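Local coordinates for protein kojibiose phosphorylase (Gut metagenome, PDB 6W0P) that belongs to glycoside hydrolase family 65 and joins an N-terminal beta-sandwich to a helical catalytic domain and a C-terminal domain, at residues I16-F21 against M27-I32; F92-I97 against I139-L144; F113-D118 against Y124-T129; Q155-E160 against L169-D174. All coordinates share one frame; numbering follows the deposited sequence.

Interaction 1. Residues I16-F21 against M27-I32; sequences IVENNF and MVSESI
E18 and S29 face each other where helix 26-32 packs on strand 15-19, a strand near one margin of the large antiparallel sheet of the N-terminal beta-sandwich. Their nearest polar atoms, E18 OE1 and S29 OG, stand 3.7 Å apart, and a water joins the two side chains: it donates to E18 OE2 at a short 2.5 Å and accepts from S29 OG at 2.8 Å. One helical turn on, the apolar part of the contact is a methyl-to-methyl touch, I16 CG2 to I32 CG2 at 4.2 Å. E18 reaches the helix because CG lies anti to its backbone N (chi1 -172°) and the chain runs on extended. Two more partners hold its carboxylate: OE1 forms a salt bridge with R115 NE and OE2 a hydrogen bond with H22 ND1. Such pairing would probably stabilise a buried negative charge. On the helix, S29 OG also hydrogen-bonds Y8 OH.

Interaction 2. Residues F92-I97 against I139-L144; sequences FKIRII and IIISRL
F92 and R143 meet between the two sheets of the N-terminal beta-sandwich: F92 precedes strand 94-98 of the smaller sheet, while R143 belongs to strand 135-145 of the larger. The backbones stay well apart, with F92 CA and R143 CA 8.4 Å from each other, and no hydrogen bond crosses between the segments; side chains do most of the bridging.

The aromatic part is a CH-pi contact. R143 CD sits over the ring face of F92, 3.5 Å from the centroid and 11° off the ring normal. The guanidinium continues past the rim of the same ring, nearly parallel to it (planes 11° apart), bringing R143 NE to 3.3 Å from F92 CD2. R143 starts with CG between its backbone N and carbonyl carbon (chi1 51°) and bends again at chi3, which lays the chain across the ring. At the ring edge, near its plane, L144 O lies 4.2 Å from F92 CZ.

Charge is answered outside the segments: R143 NH1 forms a salt bridge with D47 OD1, and R143 makes a cation-pi contact with F45. F92 O accepts a hydrogen bond from Q155 NE2.

The aliphatic part is smaller. I94 and I141 reach toward each other from the facing sheets, and their terminal methyls, I94 CD1 and I141 CD1, meet tip to tip at 3.9 Å.

Interaction 3. Residues F113-D118 against Y124-T129; sequences FKRILD and YQRTFT
Strands 109-118 and 123-132 form a beta hairpin, running antiparallel with axes 4.7 Å apart at 177°. K114 and T127 make one hydrogen-bonded pair, with K114 N to T127 O and T127 N to K114 O both 2.9 Å. I116 and Q125 make the next, with I116 N to Q125 O at 2.8 Å and Q125 N to I116 O at 2.9 Å. Between them, R115 and R126 form a non-hydrogen-bonded pair. On the face carrying R115, Y124 and R126, all buried, R115 NH1 donates to Y124 OH at 3.1 Å, a bent bond (146°) with the oxygen 23° out of the guanidinium plane; a bend at chi3 turns the R115 guanidinium that way. R115 CD lies in the Y124 ring plane, at its edge. Both arginines have acidic partners beyond the hairpin: R115 NE pairs with E18, R126 NH2 with E48 and D47. F113 CZ touches R126 CD at 3.9 Å. On the other face I116 and Q125 lie side by side. Alternating pair types and faces characterise an antiparallel beta hairpin, here within the sandwich's larger sheet.

Interaction 4. Residues Q155-E160 against L169-D174; sequences QMISFE and LELHLD
I157 and L171 touch in the core of the N-terminal beta-sandwich, where strand 152-161 of the larger sheet faces strand 165-174 of the smaller. The strand axes come no closer than 11.0 Å and run nearly antiparallel (171°), a sheet-to-sheet spacing spanned by side chains; no hydrogen bond joins the segments.

Aliphatic contacts centre on I157 CD1. It lies 3.8 Å from L171 CD2, the two side chains sliding past each other in opposite directions, and 4.2 Å from L169 CD1. I157 CG1 is anti to the carbonyl carbon (chi1 -51°), and the chain then extends at chi2, carrying CD1 up against methyls of both leucines.

The aromatic contact is made at a ring edge. L169 CD2 approaches F159 near the ring plane, 4.0 Å from CE2, while L169 CD1 lies 4.1 Å from F159 CZ, so both leucine methyls meet the same ring. Neighbours continue this apolar layer: I94 touches both I157 and L171, and I96 touches F159.

Polar chemistry belongs to strand 165-174 itself, on residues alternating with the core leucines. H172 NE2 donates to E170 OE1 at 3.1 Å, and the oxygen, only 8° out of the imidazole plane, receives it on its anti lone pair.

Overall arrangement
All four contacts share the large antiparallel sheet of the N-terminal domain. Interactions 2 and 4 span the sandwich interior, their centres 4 Å apart: both join the two sheets through buried side chains, without cross-segment hydrogen bonds. Interaction 4 is wholly apolar across the gap, whereas interaction 2 adds an arginine over a ring. Interaction 3 is an in-sheet, backbone-bonded pairing, one face buried and the other more open to solvent. Interaction 1, also buried, packs a helix on that sheet through a water bridge and one methyl contact. Interactions 1 and 3 meet at the E18-R115 salt bridge (OE1 to NE, 2.7 Å), while backbone contacts between strands 123-132 and 135-145 connect interactions 3 and 2.

Interaction 1. Residues I16-F21 against M27-I32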
loop_
_atom_site.group_PDB
_atom_site.type_symbol
_atom_site.label_atom_id
_atom_site.label_comp_id
_atom_site.label_asym_id
_atom_site.label_seq_id
_atom_site.Cartn_x
_atom_site.Cartn_y
_atom_site.Cartn_z
ATOM N N ILE A 16 16.001 -39.144 8.859
ATOM C CA ILE A 16 16.853 -37.983 8.506
ATOM C C ILE A 16 17.971 -38.004 9.540
ATOM O O ILE A 16 17.658 -38.103 10.781
ATOM C CB ILE A 16 16.053 -36.670 8.512
ATOM C CG1 ILE A 16 14.704 -36.781 7.791
ATOM C CG2 ILE A 16 16.881 -35.542 7.935
ATOM C CD1 ILE A 16 14.802 -37.268 6.343
ATOM N N VAL A 17 19.213 -37.981 9.083
ATOM C CA VAL A 17 20.401 -38.021 9.974
ATOM C C VAL A 17 21.300 -36.832 9.645
ATOM O O VAL A 17 21.627 -36.647 8.443
ATOM C CB VAL A 17 21.145 -39.363 9.855
ATOM C CG1 VAL A 17 22.389 -39.395 10.749
ATOM C CG2 VAL A 17 20.219 -40.502 10.219
ATOM N N GLU A 18 21.688 -36.070 10.671
ATOM C CA GLU A 18 22.788 -35.069 10.576
ATOM C C GLU A 18 24.027 -35.674 11.245
ATOM O O GLU A 18 23.947 -35.982 12.419
ATOM C CB GLU A 18 22.405 -33.727 11.210
ATOM C CG GLU A 18 23.428 -32.626 10.947
ATOM C CD GLU A 18 23.228 -31.329 11.723
ATOM O OE1 GLU A 18 22.347 -31.284 12.635
ATOM O OE2 GLU A 18 23.926 -30.346 11.379
ATOM N N ASN A 19 25.078 -35.916 10.473
ATOM C CA ASN A 19 26.388 -36.444 10.943
ATOM C C ASN A 19 27.284 -35.234 11.217
ATOM O O ASN A 19 27.627 -34.540 10.249
ATOM C CB ASN A 19 27.052 -37.357 9.902
ATOM C CG ASN A 19 26.654 -38.817 9.984
ATOM O OD1 ASN A 19 25.827 -39.202 10.811
ATOM N ND2 ASN A 19 27.229 -39.643 9.121
ATOM N N ASN A 20 27.621 -34.985 12.484
ATOM C CA ASN A 20 28.318 -33.746 12.925
ATOM C C ASN A 20 27.323 -32.579 12.921
ATOM O O ASN A 20 26.367 -32.602 12.116
ATOM C CB ASN A 20 29.543 -33.405 12.065
ATOM C CG ASN A 20 30.547 -34.537 12.002
ATOM O OD1 ASN A 20 30.857 -35.171 13.018
ATOM N ND2 ASN A 20 31.069 -34.788 10.810
ATOM N N PHE A 21 27.550 -31.608 13.810
ATOM C CA PHE A 21 26.771 -30.354 13.886
ATOM C C PHE A 21 27.268 -29.433 12.789
ATOM O O PHE A 21 28.479 -29.268 12.745
ATOM C CB PHE A 21 26.934 -29.667 15.237
ATOM C CG PHE A 21 26.121 -28.403 15.388
ATOM C CD1 PHE A 21 24.797 -28.349 14.961
ATOM C CD2 PHE A 21 26.670 -27.266 15.970
ATOM C CE1 PHE A 21 24.054 -27.186 15.103
ATOM C CE2 PHE A 21 25.918 -26.106 16.122
ATOM C CZ PHE A 21 24.610 -26.076 15.699
ATOM N N MET A 27 19.409 -23.215 11.967
ATOM C CA MET A 27 17.954 -22.955 11.844
ATOM C C MET A 27 17.316 -23.850 10.767
ATOM O O MET A 27 16.124 -24.151 10.901
ATOM C CB MET A 27 17.693 -21.472 11.560
ATOM C CG MET A 27 17.816 -20.597 12.842
ATOM S SD MET A 27 17.529 -18.822 12.524
ATOM C CE MET A 27 15.855 -18.883 11.873
ATOM N N VAL A 28 18.080 -24.298 9.765
ATOM C CA VAL A 28 17.584 -25.219 8.699
ATOM C C VAL A 28 17.196 -26.541 9.361
ATOM O O VAL A 28 16.093 -27.009 9.103
ATOM C CB VAL A 28 18.613 -25.430 7.565
ATOM C CG1 VAL A 28 18.230 -26.589 6.661
ATOM C CG2 VAL A 28 18.800 -24.166 6.745
ATOM N N SER A 29 18.073 -27.086 10.210
ATOM C CA SER A 29 17.876 -28.354 10.948
ATOM C C SER A 29 16.680 -28.200 11.890
ATOM O O SER A 29 15.773 -29.042 11.856
ATOM C CB SER A 29 19.144 -28.764 11.660
ATOM O OG SER A 29 20.224 -28.893 10.730
ATOM N N GLU A 30 16.644 -27.138 12.686
ATOM C CA GLU A 30 15.472 -26.813 13.537
ATOM C C GLU A 30 14.173 -27.017 12.734
ATOM O O GLU A 30 13.192 -27.573 13.295
ATOM C CB GLU A 30 15.525 -25.364 14.031
ATOM C CG GLU A 30 16.559 -25.085 15.109
ATOM C CD GLU A 30 16.544 -23.657 15.652
ATOM O OE1 GLU A 30 15.912 -22.770 15.018
ATOM O OE2 GLU A 30 17.175 -23.423 16.707
ATOM N N SER A 31 14.119 -26.540 11.486
ATOM C CA SER A 31 12.879 -26.582 10.670
ATOM C C SER A 31 12.603 -28.035 10.238
ATOM O O SER A 31 11.520 -28.565 10.505
ATOM C CB SER A 31 12.984 -25.643 9.492
ATOM O OG SER A 31 13.101 -24.291 9.912
ATOM N N ILE A 32 13.614 -28.672 9.673
ATOM C CA ILE A 32 13.524 -29.999 9.005
ATOM C C ILE A 32 13.141 -31.050 10.031
ATOM O O ILE A 32 12.293 -31.914 9.722
ATOM C CB ILE A 32 14.850 -30.330 8.293
ATOM C CG1 ILE A 32 15.030 -29.438 7.064
ATOM C CG2 ILE A 32 14.923 -31.817 7.962
ATOM C CD1 ILE A 32 16.348 -29.623 6.347
HETATM O O HOH W 1 22.696 -28.221 11.901
#

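Interaction 2. Residues F92-I97 against I139-L144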
loop_
_atom_site.group_PDB
_atom_site.type_symbol
_atom_site.label_atom_id
_atom_site.label_comp_id
_atom_site.label_asym_id
_atom_site.label_seq_id
_atom_site.Cartn_x
_atom_site.Cartn_y
_atom_site.Cartn_z
ATOM N N PHE A 92 10.707 -28.229 26.594
ATOM C CA PHE A 92 11.880 -29.116 26.371
ATOM C C PHE A 92 13.143 -28.459 26.931
ATOM O O PHE A 92 14.200 -29.124 26.975
ATOM C CB PHE A 92 12.040 -29.430 24.882
ATOM C CG PHE A 92 11.078 -30.452 24.311
ATOM C CD1 PHE A 92 10.696 -31.575 25.032
ATOM C CD2 PHE A 92 10.617 -30.329 23.010
ATOM C CE1 PHE A 92 9.847 -32.521 24.477
ATOM C CE2 PHE A 92 9.778 -31.280 22.454
ATOM C CZ PHE A 92 9.392 -32.372 23.190
ATOM N N LYS A 93 13.027 -27.205 27.374
ATOM C CA LYS A 93 14.173 -26.396 27.854
ATOM C C LYS A 93 14.855 -27.074 29.046
ATOM O O LYS A 93 14.176 -27.452 30.018
ATOM C CB LYS A 93 13.749 -24.988 28.260
ATOM C CG LYS A 93 14.925 -24.097 28.634
ATOM C CD LYS A 93 14.548 -22.651 28.737
ATOM C CE LYS A 93 15.629 -21.838 29.421
ATOM N NZ LYS A 93 15.198 -20.443 29.649
ATOM N N ILE A 94 16.169 -27.227 28.958
ATOM C CA ILE A 94 17.008 -27.685 30.103
ATOM C C ILE A 94 18.168 -26.711 30.290
ATOM O O ILE A 94 18.426 -25.874 29.388
ATOM C CB ILE A 94 17.518 -29.128 29.897
ATOM C CG1 ILE A 94 18.579 -29.201 28.797
ATOM C CG2 ILE A 94 16.355 -30.068 29.623
ATOM C CD1 ILE A 94 19.107 -30.595 28.534
ATOM N N ARG A 95 18.867 -26.868 31.410
ATOM C CA ARG A 95 20.231 -26.324 31.583
ATOM C C ARG A 95 21.100 -27.431 32.165
ATOM O O ARG A 95 20.676 -28.105 33.137
ATOM C CB ARG A 95 20.212 -25.056 32.438
ATOM C CG ARG A 95 19.482 -23.914 31.755
ATOM C CD ARG A 95 19.428 -22.668 32.608
ATOM N NE ARG A 95 20.687 -21.955 32.592
ATOM C CZ ARG A 95 21.241 -21.340 33.643
ATOM N NH1 ARG A 95 20.674 -21.388 34.842
ATOM N NH2 ARG A 95 22.395 -20.711 33.498
ATOM N N ILE A 96 22.286 -27.598 31.590
ATOM C CA ILE A 96 23.285 -28.553 32.124
ATOM C C ILE A 96 24.554 -27.780 32.496
ATOM O O ILE A 96 25.050 -27.005 31.666
ATOM C CB ILE A 96 23.513 -29.688 31.117
ATOM C CG1 ILE A 96 22.202 -30.425 30.837
ATOM C CG2 ILE A 96 24.598 -30.623 31.630
ATOM C CD1 ILE A 96 22.303 -31.520 29.788
ATOM N N ILE A 97 25.015 -27.971 33.741
ATOM C CA ILE A 97 26.241 -27.340 34.321
ATOM C C ILE A 97 27.133 -28.447 34.895
ATOM O O ILE A 97 26.634 -29.280 35.657
ATOM C CB ILE A 97 25.876 -26.273 35.372
ATOM C CG1 ILE A 97 24.850 -25.277 34.826
ATOM C CG2 ILE A 97 27.122 -25.566 35.903
ATOM C CD1 ILE A 97 23.418 -25.680 35.090
ATOM N N ILE A 139 26.032 -37.343 26.085
ATOM C CA ILE A 139 24.643 -36.856 26.327
ATOM C C ILE A 139 23.769 -37.429 25.219
ATOM O O ILE A 139 24.106 -37.189 24.044
ATOM C CB ILE A 139 24.547 -35.316 26.271
ATOM C CG1 ILE A 139 25.604 -34.610 27.125
ATOM C CG2 ILE A 139 23.128 -34.861 26.605
ATOM C CD1 ILE A 139 25.583 -35.006 28.548
ATOM N N ILE A 140 22.662 -38.080 25.566
ATOM C CA ILE A 140 21.608 -38.436 24.574
ATOM C C ILE A 140 20.327 -37.738 25.015
ATOM O O ILE A 140 19.897 -37.998 26.134
ATOM C CB ILE A 140 21.414 -39.955 24.456
ATOM C CG1 ILE A 140 22.732 -40.723 24.334
ATOM C CG2 ILE A 140 20.472 -40.269 23.308
ATOM C CD1 ILE A 140 22.582 -42.238 24.544
ATOM N N ILE A 141 19.761 -36.880 24.158
ATOM C CA ILE A 141 18.471 -36.178 24.415
ATOM C C ILE A 141 17.459 -36.657 23.379
ATOM O O ILE A 141 17.665 -36.436 22.177
ATOM C CB ILE A 141 18.654 -34.655 24.425
ATOM C CG1 ILE A 141 19.697 -34.256 25.466
ATOM C CG2 ILE A 141 17.329 -33.946 24.638
ATOM C CD1 ILE A 141 20.032 -32.797 25.473
ATOM N N SER A 142 16.411 -37.315 23.863
ATOM C CA SER A 142 15.375 -37.973 23.038
ATOM C C SER A 142 14.048 -37.253 23.283
ATOM O O SER A 142 13.805 -36.866 24.441
ATOM C CB SER A 142 15.329 -39.448 23.355
ATOM O OG SER A 142 16.623 -40.026 23.194
ATOM N N ARG A 143 13.255 -37.014 22.233
ATOM C CA ARG A 143 11.886 -36.484 22.427
ATOM C C ARG A 143 10.879 -36.985 21.381
ATOM O O ARG A 143 11.248 -37.410 20.249
ATOM C CB ARG A 143 11.896 -34.960 22.576
ATOM C CG ARG A 143 12.643 -34.172 21.515
ATOM C CD ARG A 143 12.951 -32.776 22.027
ATOM N NE ARG A 143 12.787 -31.782 20.973
ATOM C CZ ARG A 143 13.302 -30.551 20.967
ATOM N NH1 ARG A 143 14.047 -30.132 21.969
ATOM N NH2 ARG A 143 13.082 -29.750 19.932
ATOM N N LEU A 144 9.628 -36.916 21.821
ATOM C CA LEU A 144 8.392 -37.396 21.168
ATOM C C LEU A 144 7.284 -36.372 21.429
ATOM O O LEU A 144 7.194 -35.860 22.556
ATOM C CB LEU A 144 7.957 -38.718 21.807
ATOM C CG LEU A 144 8.813 -39.957 21.592
ATOM C CD1 LEU A 144 8.332 -41.059 22.528
ATOM C CD2 LEU A 144 8.748 -40.456 20.160
#

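Interaction 3. Residues F113-D118 against Y124-T129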
loop_
_atom_site.group_PDB
_atom_site.type_symbol
_atom_site.label_atom_id
_atom_site.label_comp_id
_atom_site.label_asym_id
_atom_site.label_seq_id
_atom_site.Cartn_x
_atom_site.Cartn_y
_atom_site.Cartn_z
ATOM N N PHE A 113 28.817 -35.774 17.412
ATOM C CA PHE A 113 27.444 -35.212 17.349
ATOM C C PHE A 113 26.686 -35.972 16.262
ATOM O O PHE A 113 27.214 -36.159 15.154
ATOM C CB PHE A 113 27.497 -33.719 17.018
ATOM C CG PHE A 113 26.176 -33.007 16.886
ATOM C CD1 PHE A 113 25.446 -33.081 15.717
ATOM C CD2 PHE A 113 25.718 -32.181 17.892
ATOM C CE1 PHE A 113 24.241 -32.415 15.589
ATOM C CE2 PHE A 113 24.507 -31.517 17.768
ATOM C CZ PHE A 113 23.775 -31.631 16.613
ATOM N N LYS A 114 25.469 -36.391 16.567
ATOM C CA LYS A 114 24.583 -37.040 15.575
ATOM C C LYS A 114 23.154 -36.640 15.938
ATOM O O LYS A 114 22.824 -36.730 17.126
ATOM C CB LYS A 114 24.856 -38.548 15.572
ATOM C CG LYS A 114 23.997 -39.368 14.630
ATOM C CD LYS A 114 24.521 -40.784 14.471
ATOM C CE LYS A 114 23.841 -41.574 13.370
ATOM N NZ LYS A 114 24.768 -42.560 12.751
ATOM N N ARG A 115 22.400 -36.143 14.956
ATOM C CA ARG A 115 20.965 -35.761 15.053
ATOM C C ARG A 115 20.147 -36.748 14.207
ATOM O O ARG A 115 20.518 -36.955 13.032
ATOM C CB ARG A 115 20.783 -34.337 14.523
ATOM C CG ARG A 115 19.577 -33.620 15.093
ATOM C CD ARG A 115 19.111 -32.446 14.258
ATOM N NE ARG A 115 20.104 -31.391 14.137
ATOM C CZ ARG A 115 20.038 -30.178 14.682
ATOM N NH1 ARG A 115 19.023 -29.801 15.435
ATOM N NH2 ARG A 115 21.013 -29.324 14.456
ATOM N N ILE A 116 19.087 -37.333 14.765
ATOM C CA ILE A 116 18.254 -38.365 14.074
ATOM C C ILE A 116 16.771 -38.030 14.214
ATOM O O ILE A 116 16.301 -37.839 15.339
ATOM C CB ILE A 116 18.533 -39.771 14.619
ATOM C CG1 ILE A 116 20.021 -40.104 14.540
ATOM C CG2 ILE A 116 17.683 -40.795 13.882
ATOM C CD1 ILE A 116 20.417 -41.365 15.277
ATOM N N LEU A 117 16.046 -37.997 13.098
ATOM C CA LEU A 117 14.565 -38.035 13.115
ATOM C C LEU A 117 14.187 -39.402 12.545
ATOM O O LEU A 117 14.598 -39.711 11.413
ATOM C CB LEU A 117 14.015 -36.857 12.309
ATOM C CG LEU A 117 12.503 -36.883 12.047
ATOM C CD1 LEU A 117 11.726 -36.743 13.337
ATOM C CD2 LEU A 117 12.089 -35.790 11.083
ATOM N N ASP A 118 13.501 -40.233 13.319
ATOM C CA ASP A 118 13.054 -41.560 12.824
ATOM C C ASP A 118 11.648 -41.411 12.230
ATOM O O ASP A 118 10.699 -41.187 12.973
ATOM C CB ASP A 118 13.115 -42.610 13.929
ATOM C CG ASP A 118 13.094 -44.014 13.371
ATOM O OD1 ASP A 118 12.324 -44.229 12.411
ATOM O OD2 ASP A 118 13.880 -44.869 13.890
ATOM N N TYR A 124 12.868 -38.124 17.915
ATOM C CA TYR A 124 13.889 -37.100 17.622
ATOM C C TYR A 124 14.970 -37.269 18.691
ATOM O O TYR A 124 14.661 -37.176 19.895
ATOM C CB TYR A 124 13.263 -35.706 17.548
ATOM C CG TYR A 124 14.305 -34.632 17.409
ATOM C CD1 TYR A 124 15.169 -34.638 16.334
ATOM C CD2 TYR A 124 14.485 -33.665 18.377
ATOM C CE1 TYR A 124 16.166 -33.692 16.199
ATOM C CE2 TYR A 124 15.495 -32.721 18.269
ATOM C CZ TYR A 124 16.338 -32.731 17.174
ATOM O OH TYR A 124 17.353 -31.826 17.047
ATOM N N GLN A 125 16.191 -37.563 18.250
ATOM C CA GLN A 125 17.318 -37.967 19.114
ATOM C C GLN A 125 18.531 -37.139 18.717
ATOM O O GLN A 125 18.832 -37.036 17.513
ATOM C CB GLN A 125 17.597 -39.464 18.973
ATOM C CG GLN A 125 18.105 -40.118 20.239
ATOM C CD GLN A 125 18.397 -41.584 20.044
ATOM O OE1 GLN A 125 19.282 -41.955 19.272
ATOM N NE2 GLN A 125 17.658 -42.434 20.751
ATOM N N ARG A 126 19.190 -36.575 19.718
ATOM C CA ARG A 126 20.449 -35.823 19.550
ATOM C C ARG A 126 21.449 -36.431 20.524
ATOM O O ARG A 126 21.106 -36.536 21.718
ATOM C CB ARG A 126 20.185 -34.328 19.744
ATOM C CG ARG A 126 21.168 -33.419 19.021
ATOM C CD ARG A 126 20.710 -31.972 19.040
ATOM N NE ARG A 126 20.120 -31.621 20.329
ATOM C CZ ARG A 126 20.695 -30.871 21.273
ATOM N NH1 ARG A 126 21.894 -30.344 21.090
ATOM N NH2 ARG A 126 20.054 -30.647 22.411
ATOM N N THR A 127 22.603 -36.858 20.008
ATOM C CA THR A 127 23.720 -37.453 20.784
ATOM C C THR A 127 24.977 -36.592 20.563
ATOM O O THR A 127 25.174 -36.094 19.451
ATOM C CB THR A 127 23.886 -38.926 20.385
ATOM O OG1 THR A 127 22.648 -39.622 20.598
ATOM C CG2 THR A 127 24.997 -39.617 21.141
ATOM N N PHE A 128 25.781 -36.365 21.599
ATOM C CA PHE A 128 27.100 -35.697 21.467
ATOM C C PHE A 128 27.920 -35.977 22.725
ATOM O O PHE A 128 27.345 -36.340 23.779
ATOM C CB PHE A 128 26.910 -34.205 21.181
ATOM C CG PHE A 128 25.992 -33.526 22.161
ATOM C CD1 PHE A 128 26.485 -32.997 23.335
ATOM C CD2 PHE A 128 24.632 -33.450 21.926
ATOM C CE1 PHE A 128 25.635 -32.407 24.253
ATOM C CE2 PHE A 128 23.783 -32.859 22.845
ATOM C CZ PHE A 128 24.284 -32.352 24.016
ATOM N N THR A 129 29.241 -35.862 22.613
ATOM C CA THR A 129 30.146 -36.012 23.777
ATOM C C THR A 129 30.701 -34.634 24.153
ATOM O O THR A 129 31.365 -33.994 23.325
ATOM C CB THR A 129 31.201 -37.094 23.539
ATOM O OG1 THR A 129 30.497 -38.308 23.242
ATOM C CG2 THR A 129 32.097 -37.281 24.743
#

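Interaction 4. Residues Q155-E160 against L169-D174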
loop_
_atom_site.group_PDB
_atom_site.type_symbol
_atom_site.label_atom_id
_atom_site.label_comp_id
_atom_site.label_asym_id
_atom_site.label_seq_id
_atom_site.Cartn_x
_atom_site.Cartn_y
_atom_site.Cartn_z
ATOM N N GLN A 155 10.250 -36.395 26.982
ATOM C CA GLN A 155 11.686 -36.095 26.819
ATOM C C GLN A 155 12.451 -37.056 27.708
ATOM O O GLN A 155 12.021 -37.272 28.840
ATOM C CB GLN A 155 11.990 -34.651 27.208
ATOM C CG GLN A 155 13.428 -34.237 26.955
ATOM C CD GLN A 155 13.643 -32.822 27.425
ATOM O OE1 GLN A 155 13.277 -32.465 28.544
ATOM N NE2 GLN A 155 14.212 -31.999 26.552
ATOM N N MET A 156 13.531 -37.605 27.189
ATOM C CA MET A 156 14.437 -38.486 27.934
ATOM C C MET A 156 15.845 -37.929 27.744
ATOM O O MET A 156 16.198 -37.574 26.608
ATOM C CB MET A 156 14.357 -39.932 27.446
ATOM C CG MET A 156 15.120 -40.901 28.318
ATOM S SD MET A 156 14.837 -42.630 27.875
ATOM C CE MET A 156 15.456 -42.733 26.189
ATOM N N ILE A 157 16.567 -37.804 28.856
ATOM C CA ILE A 157 17.958 -37.290 28.927
ATOM C C ILE A 157 18.791 -38.340 29.664
ATOM O O ILE A 157 18.451 -38.667 30.821
ATOM C CB ILE A 157 18.002 -35.921 29.631
ATOM C CG1 ILE A 157 16.988 -34.939 29.043
ATOM C CG2 ILE A 157 19.411 -35.362 29.588
ATOM C CD1 ILE A 157 16.687 -33.760 29.935
ATOM N N SER A 158 19.831 -38.842 29.001
ATOM C CA SER A 158 20.843 -39.750 29.583
ATOM C C SER A 158 22.240 -39.098 29.571
ATOM O O SER A 158 22.577 -38.370 28.619
ATOM C CB SER A 158 20.849 -41.042 28.862
ATOM O OG SER A 158 21.645 -40.940 27.709
ATOM N N PHE A 159 23.028 -39.391 30.603
ATOM C CA PHE A 159 24.409 -38.895 30.807
ATOM C C PHE A 159 25.320 -40.116 30.960
ATOM O O PHE A 159 24.945 -41.050 31.699
ATOM C CB PHE A 159 24.451 -38.005 32.051
ATOM C CG PHE A 159 23.599 -36.759 32.001
ATOM C CD1 PHE A 159 24.099 -35.573 31.494
ATOM C CD2 PHE A 159 22.314 -36.754 32.510
ATOM C CE1 PHE A 159 23.329 -34.425 31.471
ATOM C CE2 PHE A 159 21.542 -35.605 32.481
ATOM C CZ PHE A 159 22.053 -34.441 31.969
ATOM N N GLU A 160 26.444 -40.159 30.251
ATOM C CA GLU A 160 27.461 -41.214 30.505
ATOM C C GLU A 160 28.843 -40.567 30.538
ATOM O O GLU A 160 29.354 -40.216 29.449
ATOM C CB GLU A 160 27.402 -42.348 29.481
ATOM C CG GLU A 160 28.363 -43.484 29.826
ATOM C CD GLU A 160 28.146 -44.792 29.079
ATOM O OE1 GLU A 160 27.064 -44.959 28.469
ATOM O OE2 GLU A 160 29.075 -45.636 29.096
ATOM N N LEU A 169 21.422 -30.624 36.457
ATOM C CA LEU A 169 20.413 -30.615 35.376
ATOM C C LEU A 169 19.216 -29.823 35.876
ATOM O O LEU A 169 18.777 -30.102 37.018
ATOM C CB LEU A 169 20.038 -32.056 35.038
ATOM C CG LEU A 169 18.837 -32.245 34.117
ATOM C CD1 LEU A 169 19.114 -31.744 32.707
ATOM C CD2 LEU A 169 18.453 -33.699 34.086
ATOM N N GLU A 170 18.778 -28.834 35.091
ATOM C CA GLU A 170 17.532 -28.058 35.315
ATOM C C GLU A 170 16.544 -28.408 34.187
ATOM O O GLU A 170 16.938 -28.282 33.033
ATOM C CB GLU A 170 17.818 -26.556 35.331
ATOM C CG GLU A 170 18.805 -26.120 36.404
ATOM C CD GLU A 170 19.132 -24.629 36.442
ATOM O OE1 GLU A 170 18.624 -23.872 35.583
ATOM O OE2 GLU A 170 19.910 -24.222 37.319
ATOM N N LEU A 171 15.329 -28.838 34.527
ATOM C CA LEU A 171 14.189 -28.939 33.589
ATOM C C LEU A 171 13.297 -27.703 33.761
ATOM O O LEU A 171 12.847 -27.435 34.903
ATOM C CB LEU A 171 13.395 -30.230 33.835
ATOM C CG LEU A 171 14.182 -31.538 33.863
ATOM C CD1 LEU A 171 13.217 -32.707 33.874
ATOM C CD2 LEU A 171 15.138 -31.649 32.688
ATOM N N HIS A 172 13.030 -27.009 32.650
ATOM C CA HIS A 172 12.227 -25.761 32.610
ATOM C C HIS A 172 10.922 -25.974 31.829
ATOM O O HIS A 172 10.948 -26.668 30.785
ATOM C CB HIS A 172 13.039 -24.636 31.973
ATOM C CG HIS A 172 14.276 -24.236 32.702
ATOM N ND1 HIS A 172 14.629 -22.908 32.863
ATOM C CD2 HIS A 172 15.265 -24.959 33.262
ATOM C CE1 HIS A 172 15.780 -22.836 33.496
ATOM N NE2 HIS A 172 16.186 -24.078 33.757
ATOM N N LEU A 173 9.828 -25.384 32.313
ATOM C CA LEU A 173 8.719 -24.878 31.470
ATOM C C LEU A 173 8.850 -23.356 31.445
ATOM O O LEU A 173 8.765 -22.742 32.528
ATOM C CB LEU A 173 7.360 -25.298 32.037
ATOM C CG LEU A 173 7.221 -26.769 32.409
ATOM C CD1 LEU A 173 5.853 -27.014 33.012
ATOM C CD2 LEU A 173 7.447 -27.676 31.202
ATOM N N ASP A 174 9.100 -22.791 30.266
ATOM C CA ASP A 174 9.460 -21.367 30.057
ATOM C C ASP A 174 8.385 -20.727 29.189
ATOM O O ASP A 174 8.349 -21.051 27.984
ATOM C CB ASP A 174 10.837 -21.233 29.392
ATOM C CG ASP A 174 11.191 -19.797 29.045
ATOM O OD1 ASP A 174 10.419 -18.914 29.462
ATOM O OD2 ASP A 174 12.237 -19.560 28.369
#